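Local coordinates for putative DNA-binding protein (Salmonella choleraesuis, PDB 2HX0) that probably binds DNA, belongs to the plant and prokaryote conserved (PCC) family, and binds magnesium through clustered histidines, at residues W48-V59 / L72-G83; T88-V96 / G105-T113. The protein carries 2 engineered substitutions. One frame throughout, in Å; residues are numbered along the deposited sequence.

Interaction 1 of 2, residues W48-V59 / L72-G83; sequences WIAGCTGSLTDV and LTGTFEVISLNG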
loop_
_atom_site.group_PDB
_atom_site.type_symbol
_atom_site.label_atom_id
_atom_site.label_comp_id
_atom_site.label_asym_id
_atom_site.label_seq_id
_atom_site.Cartn_x
_atom_site.Cartn_y
_atom_site.Cartn_z
ATOM N N TRP A 48 1.502 -1.983 11.508
ATOM C CA TRP A 48 1.497 -1.141 10.318
ATOM C C TRP A 48 0.254 -1.489 9.515
ATOM O O TRP A 48 -0.324 -2.562 9.691
ATOM C CB TRP A 48 2.782 -1.366 9.493
ATOM C CG TRP A 48 2.746 -2.468 8.456
ATOM C CD1 TRP A 48 2.498 -2.330 7.120
ATOM C CD2 TRP A 48 3.018 -3.857 8.671
ATOM N NE1 TRP A 48 2.603 -3.546 6.488
ATOM C CE2 TRP A 48 2.921 -4.502 7.418
ATOM C CE3 TRP A 48 3.336 -4.620 9.802
ATOM C CZ2 TRP A 48 3.134 -5.877 7.263
ATOM C CZ3 TRP A 48 3.545 -5.987 9.650
ATOM C CH2 TRP A 48 3.443 -6.601 8.385
ATOM N N ILE A 49 -0.182 -0.571 8.662
ATOM C CA ILE A 49 -1.360 -0.828 7.843
ATOM C C ILE A 49 -0.899 -1.612 6.622
ATOM O O ILE A 49 -0.179 -1.086 5.772
ATOM C CB ILE A 49 -2.017 0.478 7.368
ATOM C CG1 ILE A 49 -2.248 1.414 8.558
ATOM C CG2 ILE A 49 -3.336 0.154 6.678
ATOM C CD1 ILE A 49 -3.168 0.908 9.705
ATOM N N ALA A 50 -1.306 -2.876 6.548
ATOM C CA ALA A 50 -0.910 -3.738 5.438
ATOM C C ALA A 50 -1.859 -3.656 4.250
ATOM O O ALA A 50 -1.501 -4.037 3.139
ATOM C CB ALA A 50 -0.794 -5.189 5.918
ATOM N N GLY A 51 -3.069 -3.165 4.485
ATOM C CA GLY A 51 -4.038 -3.044 3.411
ATOM C C GLY A 51 -5.225 -2.231 3.879
ATOM O O GLY A 51 -5.622 -2.331 5.036
ATOM N N CYS A 52 -5.788 -1.413 2.995
ATOM C CA CYS A 52 -6.937 -0.599 3.377
ATOM C C CYS A 52 -7.733 -0.089 2.190
ATOM O O CYS A 52 -7.171 0.363 1.189
ATOM C CB CYS A 52 -6.483 0.597 4.226
ATOM S SG CYS A 52 -7.824 1.699 4.777
ATOM N N THR A 53 -9.051 -0.176 2.307
ATOM C CA THR A 53 -9.939 0.316 1.267
ATOM C C THR A 53 -11.213 0.773 1.952
ATOM O O THR A 53 -11.580 0.247 2.997
ATOM C CB THR A 53 -10.272 -0.773 0.234
ATOM O OG1 THR A 53 -11.051 -0.195 -0.820
ATOM C CG2 THR A 53 -11.055 -1.904 0.871
ATOM N N GLY A 54 -11.883 1.761 1.372
ATOM C CA GLY A 54 -13.103 2.246 1.982
ATOM C C GLY A 54 -13.513 3.612 1.485
ATOM O O GLY A 54 -13.047 4.071 0.446
ATOM N N SER A 55 -14.373 4.268 2.254
ATOM C CA SER A 55 -14.889 5.580 1.894
ATOM C C SER A 55 -15.000 6.478 3.116
ATOM O O SER A 55 -15.186 6.003 4.234
ATOM C CB SER A 55 -16.265 5.415 1.245
ATOM O OG SER A 55 -17.123 4.652 2.073
ATOM N N LEU A 56 -14.888 7.783 2.893
ATOM C CA LEU A 56 -14.978 8.750 3.978
ATOM C C LEU A 56 -15.909 9.897 3.625
ATOM O O LEU A 56 -16.155 10.177 2.450
ATOM C CB LEU A 56 -13.602 9.333 4.296
ATOM C CG LEU A 56 -12.484 8.381 4.720
ATOM C CD1 LEU A 56 -11.184 9.153 4.823
ATOM C CD2 LEU A 56 -12.825 7.725 6.056
ATOM N N THR A 57 -16.415 10.553 4.664
ATOM C CA THR A 57 -17.293 11.703 4.518
ATOM C C THR A 57 -16.474 12.914 4.954
ATOM O O THR A 57 -16.296 13.867 4.193
ATOM C CB THR A 57 -18.538 11.563 5.404
ATOM O OG1 THR A 57 -19.330 10.466 4.935
ATOM C CG2 THR A 57 -19.371 12.838 5.368
ATOM N N ASP A 58 -15.966 12.871 6.180
ATOM C CA ASP A 58 -15.128 13.948 6.684
ATOM C C ASP A 58 -13.681 13.501 6.540
ATOM O O ASP A 58 -13.357 12.339 6.781
ATOM C CB ASP A 58 -15.424 14.236 8.158
ATOM C CG ASP A 58 -16.860 14.653 8.393
ATOM O OD1 ASP A 58 -17.348 15.536 7.657
ATOM O OD2 ASP A 58 -17.500 14.101 9.312
ATOM N N VAL A 59 -12.814 14.423 6.144
ATOM C CA VAL A 59 -11.404 14.109 5.979
ATOM C C VAL A 59 -10.553 15.171 6.663
ATOM O O VAL A 59 -10.793 16.369 6.502
ATOM C CB VAL A 59 -11.020 14.042 4.485
ATOM C CG1 VAL A 59 -9.548 13.689 4.345
ATOM C CG2 VAL A 59 -11.885 13.018 3.770
ATOM N N LEU A 72 -11.994 18.716 5.477
ATOM C CA LEU A 72 -12.847 18.686 4.303
ATOM C C LEU A 72 -14.019 17.753 4.541
ATOM O O LEU A 72 -13.937 16.835 5.352
ATOM C CB LEU A 72 -12.045 18.198 3.096
ATOM C CG LEU A 72 -10.695 18.892 2.886
ATOM C CD1 LEU A 72 -9.930 18.197 1.781
ATOM C CD2 LEU A 72 -10.917 20.362 2.556
ATOM N N THR A 73 -15.118 17.998 3.841
ATOM C CA THR A 73 -16.286 17.147 3.964
ATOM C C THR A 73 -16.857 16.935 2.579
ATOM O O THR A 73 -16.924 17.864 1.774
ATOM C CB THR A 73 -17.366 17.772 4.866
ATOM O OG1 THR A 73 -16.827 17.997 6.173
ATOM C CG2 THR A 73 -18.559 16.834 4.985
ATOM N N GLY A 74 -17.258 15.705 2.300
ATOM C CA GLY A 74 -17.818 15.406 1.002
ATOM C C GLY A 74 -17.965 13.918 0.803
ATOM O O GLY A 74 -18.349 13.190 1.721
ATOM N N THR A 75 -17.661 13.473 -0.408
ATOM C CA THR A 75 -17.759 12.067 -0.758
ATOM C C THR A 75 -16.390 11.650 -1.268
ATOM O O THR A 75 -16.002 12.003 -2.381
ATOM C CB THR A 75 -18.807 11.856 -1.866
ATOM O OG1 THR A 75 -20.069 12.382 -1.434
ATOM C CG2 THR A 75 -18.963 10.384 -2.179
ATOM N N PHE A 76 -15.658 10.903 -0.450
ATOM C CA PHE A 76 -14.323 10.468 -0.826
ATOM C C PHE A 76 -14.110 8.967 -0.747
ATOM O O PHE A 76 -14.760 8.267 0.030
ATOM C CB PHE A 76 -13.274 11.119 0.076
ATOM C CG PHE A 76 -13.280 12.618 0.053
ATOM C CD1 PHE A 76 -14.082 13.343 0.935
ATOM C CD2 PHE A 76 -12.452 13.310 -0.826
ATOM C CE1 PHE A 76 -14.054 14.745 0.942
ATOM C CE2 PHE A 76 -12.414 14.700 -0.829
ATOM C CZ PHE A 76 -13.218 15.422 0.059
ATOM N N GLU A 77 -13.183 8.483 -1.562
ATOM C CA GLU A 77 -12.817 7.076 -1.547
ATOM C C GLU A 77 -11.425 7.039 -0.949
ATOM O O GLU A 77 -10.597 7.908 -1.239
ATOM C CB GLU A 77 -12.757 6.497 -2.962
ATOM C CG GLU A 77 -14.101 6.395 -3.651
ATOM C CD GLU A 77 -15.031 5.430 -2.954
ATOM O OE1 GLU A 77 -14.712 4.224 -2.912
ATOM O OE2 GLU A 77 -16.081 5.873 -2.443
ATOM N N VAL A 78 -11.168 6.057 -0.095
ATOM C CA VAL A 78 -9.841 5.929 0.487
ATOM C C VAL A 78 -9.017 5.133 -0.516
ATOM O O VAL A 78 -9.322 3.974 -0.804
ATOM C CB VAL A 78 -9.873 5.184 1.827
ATOM C CG1 VAL A 78 -8.451 4.902 2.291
ATOM C CG2 VAL A 78 -10.604 6.021 2.861
ATOM N N ILE A 79 -7.980 5.760 -1.057
ATOM C CA ILE A 79 -7.135 5.101 -2.045
ATOM C C ILE A 79 -5.993 4.379 -1.357
ATOM O O ILE A 79 -5.611 3.274 -1.749
ATOM C CB ILE A 79 -6.592 6.122 -3.063
ATOM C CG1 ILE A 79 -7.759 6.700 -3.872
ATOM C CG2 ILE A 79 -5.582 5.462 -3.995
ATOM C CD1 ILE A 79 -7.482 7.404 -5.156
ATOM N N SER A 80 -5.449 5.005 -0.326
ATOM C CA SER A 80 -4.380 4.384 0.433
ATOM C C SER A 80 -4.263 5.006 1.809
ATOM O O SER A 80 -4.455 6.208 1.991
ATOM C CB SER A 80 -3.044 4.499 -0.303
ATOM O OG SER A 80 -2.631 5.843 -0.419
ATOM N N LEU A 81 -3.976 4.155 2.782
ATOM C CA LEU A 81 -3.786 4.564 4.160
ATOM C C LEU A 81 -2.558 3.765 4.547
ATOM O O LEU A 81 -2.609 2.540 4.637
ATOM C CB LEU A 81 -4.981 4.157 5.023
ATOM C CG LEU A 81 -4.755 4.360 6.523
ATOM C CD1 LEU A 81 -4.536 5.831 6.808
ATOM C CD2 LEU A 81 -5.953 3.830 7.295
ATOM N N ASN A 82 -1.448 4.460 4.741
ATOM C CA ASN A 82 -0.199 3.796 5.064
ATOM C C ASN A 82 0.454 4.336 6.310
ATOM O O ASN A 82 0.238 5.482 6.703
ATOM C CB ASN A 82 0.774 3.925 3.893
ATOM C CG ASN A 82 0.417 3.017 2.736
ATOM O OD1 ASN A 82 0.463 1.792 2.859
ATOM N ND2 ASN A 82 0.055 3.610 1.606
ATOM N N GLY A 83 1.265 3.501 6.938
ATOM C CA GLY A 83 1.944 3.954 8.125
ATOM C C GLY A 83 2.021 2.927 9.223
ATOM O O GLY A 83 1.507 1.812 9.109
HETATM O O HOH W 1 1.512 0.951 5.508
HETATM O O HOH W 2 -4.684 1.514 1.723
HETATM O O HOH W 3 -8.162 1.463 -1.115
#
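This is an antiparallel strand pairing inside the main sheet of the PCC domain, joining strand 47-56 to strand 75-86 and, past a corner in each segment, Val-59 to strand 70-73. Near the corner the backbones bond directly. Leu-56 and Phe-76 form a hydrogen-bonded pair, with Leu-56 N to Phe-76 O at 2.9 Å and a second bond returning. The register then slips by one residue, a beta bulge, and Val-59 pairs with Leu-72.

Water replaces direct bonds where the strands part. One water donates to Ile-49 O and Asn-82 OD1 and accepts from Gly-83 N. Another joins Cys-52 O to Leu-81 N. The Ile-49 and Gly-83 pair also keeps one direct bond, from Ile-49 N to Gly-83 O.

The apolar side chains of Leu-56, Val-78, Val-59 and Phe-76 share one face of the sheet. Val-78 CG2 lies 3.5 Å from Leu-56 CG. A methyl of Val-59, CG2, makes an off-centre CH-pi contact, 4.1 Å from the centroid of the Phe-76 ring. Further along, Cys-52 SG reaches Leu-81 CB at 3.8 Å; its chi1 of -180° carries the sulfur away from its own backbone N.

Polar groups take the other face. Thr-73 OG1 donates to Asp-58 OD1 at 2.9 Å, on the anti side of the carboxylate and 19° out of its plane. The other carboxylate oxygen, Asp-58 OD2, is hydrogen-bonded to Thr-113 OG1. Glu-77 OE2 lies 3.7 Å from Ser-55 CB and forms a salt bridge with Arg-115, which also bonds Phe-76 O and Leu-56 O.

Arg-115 thus probably restrains the Glu-77 carboxylate and offsets its charge. Glu-77 is a magnesium-binding residue, although no ion is bound to it within this chain in the model, and this polar network probably helps to orient its carboxylate.

Interaction 2 of 2, residues T88-V96 / G105-T113; sequences TGEHLHLAV and GGHMMPGCT. With MG (magnesium ion), chain B.
Three histidines from two neighbouring strands converge on one magnesium ion. His-91 NE2 and His-93 NE2 each bind it at 2.2 Å, and His-107 ND1 at a longer 2.6 Å. A water is the fourth ligand. Strand 89-97 supplies two of the rings, and His-107 reaches in from strand 103-108. Its chi1 of -176° extends the side chain away from its backbone N, and the ring is turned so that ND1 faces the metal.

The His-107 ring meets both others rim to rim, with neither partner over a face. The planes of His-93 and His-107 stand at 79°. His-91 CD2 approaches His-107 CE1 at 3.4 Å. Second-shell acceptors hold two of the rings: His-91 ND1 bonds Glu-119 of the third subunit, and His-93 ND1 bonds Val-78 O of that subunit.

Backbone bonds join the strands that carry the histidines. Leu-94 and Gly-106 bond each other in both directions, and Met-108 N donates to Leu-92 O at 2.8 Å. Apolar side chains pack beside these bonds. The methyl CE of Met-108, a selenomethionine, lies alongside Leu-92 CD1 at 3.6 Å, and Leu-94 CD2 touches Cys-112 SG at 3.8 Å.

Leu-92 and Met-108 also pack on helix 31-42, through Leu-35 and Phe-32. Leu-94 rests on Leu-56 of strand 47-56 and Leu-61 of strand 59-62.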
loop_
_atom_site.group_PDB
_atom_site.type_symbol
_atom_site.label_atom_id
_atom_site.label_comp_id
_atom_site.label_asym_id
_atom_site.label_seq_id
_atom_site.Cartn_x
_atom_site.Cartn_y
_atom_site.Cartn_z
ATOM N N THR A 88 1.260 3.750 22.049
ATOM C CA THR A 88 1.191 5.184 22.324
ATOM C C THR A 88 1.722 6.090 21.223
ATOM O O THR A 88 2.251 7.164 21.501
ATOM C CB THR A 88 1.934 5.537 23.629
ATOM O OG1 THR A 88 3.338 5.304 23.462
ATOM C CG2 THR A 88 1.416 4.689 24.780
ATOM N N GLY A 89 1.571 5.673 19.971
ATOM C CA GLY A 89 2.048 6.503 18.881
ATOM C C GLY A 89 1.669 5.949 17.526
ATOM O O GLY A 89 1.194 4.819 17.421
ATOM N N GLU A 90 1.872 6.754 16.491
ATOM C CA GLU A 90 1.563 6.347 15.130
ATOM C C GLU A 90 2.078 7.385 14.144
ATOM O O GLU A 90 2.478 8.481 14.530
ATOM C CB GLU A 90 0.049 6.185 14.937
ATOM C CG GLU A 90 -0.744 7.493 14.914
ATOM C CD GLU A 90 -0.838 8.149 16.277
ATOM O OE1 GLU A 90 -1.184 7.441 17.246
ATOM O OE2 GLU A 90 -0.582 9.370 16.379
ATOM N N HIS A 91 2.074 7.018 12.868
ATOM C CA HIS A 91 2.497 7.907 11.791
ATOM C C HIS A 91 1.771 7.371 10.570
ATOM O O HIS A 91 2.214 6.403 9.952
ATOM C CB HIS A 91 4.016 7.851 11.587
ATOM C CG HIS A 91 4.535 8.900 10.649
ATOM N ND1 HIS A 91 5.876 9.058 10.374
ATOM C CD2 HIS A 91 3.888 9.843 9.923
ATOM C CE1 HIS A 91 6.035 10.056 9.521
ATOM N NE2 HIS A 91 4.844 10.550 9.233
ATOM N N LEU A 92 0.649 8.001 10.233
ATOM C CA LEU A 92 -0.171 7.557 9.109
ATOM C C LEU A 92 -0.403 8.627 8.056
ATOM O O LEU A 92 -0.646 9.784 8.382
ATOM C CB LEU A 92 -1.530 7.075 9.631
ATOM C CG LEU A 92 -1.470 5.982 10.701
ATOM C CD1 LEU A 92 -2.813 5.835 11.393
ATOM C CD2 LEU A 92 -1.047 4.681 10.053
ATOM N N HIS A 93 -0.325 8.226 6.793
ATOM C CA HIS A 93 -0.569 9.130 5.675
ATOM C C HIS A 93 -1.779 8.611 4.919
ATOM O O HIS A 93 -1.973 7.402 4.795
ATOM C CB HIS A 93 0.654 9.205 4.761
ATOM C CG HIS A 93 1.774 10.014 5.335
ATOM N ND1 HIS A 93 2.966 10.218 4.673
ATOM C CD2 HIS A 93 1.875 10.691 6.505
ATOM C CE1 HIS A 93 3.751 10.987 5.407
ATOM N NE2 HIS A 93 3.114 11.287 6.523
ATOM N N LEU A 94 -2.593 9.531 4.417
ATOM C CA LEU A 94 -3.818 9.172 3.719
ATOM C C LEU A 94 -3.953 9.825 2.355
ATOM O O LEU A 94 -3.567 10.979 2.172
ATOM C CB LEU A 94 -5.016 9.574 4.586
ATOM C CG LEU A 94 -6.435 9.519 4.002
ATOM C CD1 LEU A 94 -6.875 8.078 3.798
ATOM C CD2 LEU A 94 -7.392 10.229 4.953
ATOM N N ALA A 95 -4.500 9.072 1.403
ATOM C CA ALA A 95 -4.753 9.576 0.055
ATOM C C ALA A 95 -6.215 9.252 -0.252
ATOM O O ALA A 95 -6.643 8.104 -0.122
ATOM C CB ALA A 95 -3.834 8.892 -0.962
ATOM N N VAL A 96 -6.986 10.269 -0.631
ATOM C CA VAL A 96 -8.395 10.074 -0.957
ATOM C C VAL A 96 -8.685 10.598 -2.361
ATOM O O VAL A 96 -7.971 11.467 -2.862
ATOM C CB VAL A 96 -9.330 10.820 0.034
ATOM C CG1 VAL A 96 -9.205 10.226 1.428
ATOM C CG2 VAL A 96 -8.992 12.303 0.052
ATOM N N GLY A 105 -3.638 14.197 -0.757
ATOM C CA GLY A 105 -2.883 13.387 0.179
ATOM C C GLY A 105 -2.167 14.198 1.234
ATOM O O GLY A 105 -1.862 15.374 1.034
ATOM N N GLY A 106 -1.895 13.563 2.365
ATOM C CA GLY A 106 -1.198 14.247 3.435
ATOM C C GLY A 106 -1.084 13.394 4.680
ATOM O O GLY A 106 -1.394 12.202 4.664
ATOM N N HIS A 107 -0.625 14.017 5.757
ATOM C CA HIS A 107 -0.468 13.364 7.048
ATOM C C HIS A 107 -1.879 13.252 7.624
ATOM O O HIS A 107 -2.578 14.259 7.752
ATOM C CB HIS A 107 0.419 14.248 7.935
ATOM C CG HIS A 107 0.749 13.657 9.270
ATOM N ND1 HIS A 107 1.608 12.591 9.425
ATOM C CD2 HIS A 107 0.366 14.016 10.519
ATOM C CE1 HIS A 107 1.742 12.320 10.712
ATOM N NE2 HIS A 107 0.999 13.170 11.397
HETATM N N MSE A 108 -2.315 12.040 7.952
HETATM C CA MSE A 108 -3.655 11.857 8.489
HETATM C C MSE A 108 -3.778 12.387 9.912
HETATM O O MSE A 108 -2.916 12.146 10.754
HETATM C CB MSE A 108 -4.053 10.380 8.450
HETATM C CG MSE A 108 -5.490 10.136 8.857
HETATM SE SE MSE A 108 -6.044 8.332 8.468
HETATM C CE MSE A 108 -5.803 7.548 10.212
HETATM N N MSE A 109 -4.860 13.117 10.163
HETATM C CA MSE A 109 -5.126 13.692 11.476
HETATM C C MSE A 109 -6.470 13.192 11.993
HETATM O O MSE A 109 -7.260 12.626 11.242
HETATM C CB MSE A 109 -5.189 15.221 11.382
HETATM C CG MSE A 109 -3.925 15.893 10.885
HETATM SE SE MSE A 109 -2.455 15.666 12.104
HETATM C CE MSE A 109 -3.097 16.744 13.564
ATOM N N PRO A 110 -6.741 13.384 13.292
ATOM C CA PRO A 110 -8.027 12.931 13.825
ATOM C C PRO A 110 -9.146 13.730 13.153
ATOM O O PRO A 110 -9.002 14.931 12.918
ATOM C CB PRO A 110 -7.910 13.244 15.314
ATOM C CG PRO A 110 -6.449 13.088 15.575
ATOM C CD PRO A 110 -5.832 13.782 14.382
ATOM N N GLY A 111 -10.250 13.067 12.831
ATOM C CA GLY A 111 -11.351 13.758 12.190
ATOM C C GLY A 111 -11.856 13.119 10.908
ATOM O O GLY A 111 -12.815 13.607 10.310
ATOM N N CYS A 112 -11.215 12.043 10.467
ATOM C CA CYS A 112 -11.654 11.352 9.257
ATOM C C CYS A 112 -12.793 10.427 9.664
ATOM O O CYS A 112 -12.623 9.582 10.540
ATOM C CB CYS A 112 -10.509 10.530 8.667
ATOM S SG CYS A 112 -9.132 11.528 8.093
ATOM N N THR A 113 -13.954 10.584 9.039
ATOM C CA THR A 113 -15.098 9.746 9.387
ATOM C C THR A 113 -15.518 8.823 8.249
ATOM O O THR A 113 -15.565 9.225 7.089
ATOM C CB THR A 113 -16.309 10.601 9.818
ATOM O OG1 THR A 113 -16.715 11.450 8.739
ATOM C CG2 THR A 113 -15.943 11.461 11.020
HETATM MG MG MG B . 3.891 12.284 8.319
HETATM O O HOH W 4 -0.520 10.332 11.650
HETATM O O HOH W 5 6.253 12.625 7.526
#

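Interactions 1 and 2 lie in one antiparallel sheet, with centres about 9 Å apart. Strand 75-86 of interaction 1 borders strand 89-97 of interaction 2, and Asn-82 O lies 2.8 Å from His-93 N in a probable hydrogen bond. Leu-81 CD1 packs 3.4 Å from the selenium of Met-108, joining the apolar sides of the two contacts. The three histidines of interaction 2 bind magnesium in this chain. The side chain of Glu-77 in interaction 1 comes within about 3 Å (nearest atoms) of another magnesium ion and packs on His-93 of the second subunit, consistent with sites built at subunit interfaces.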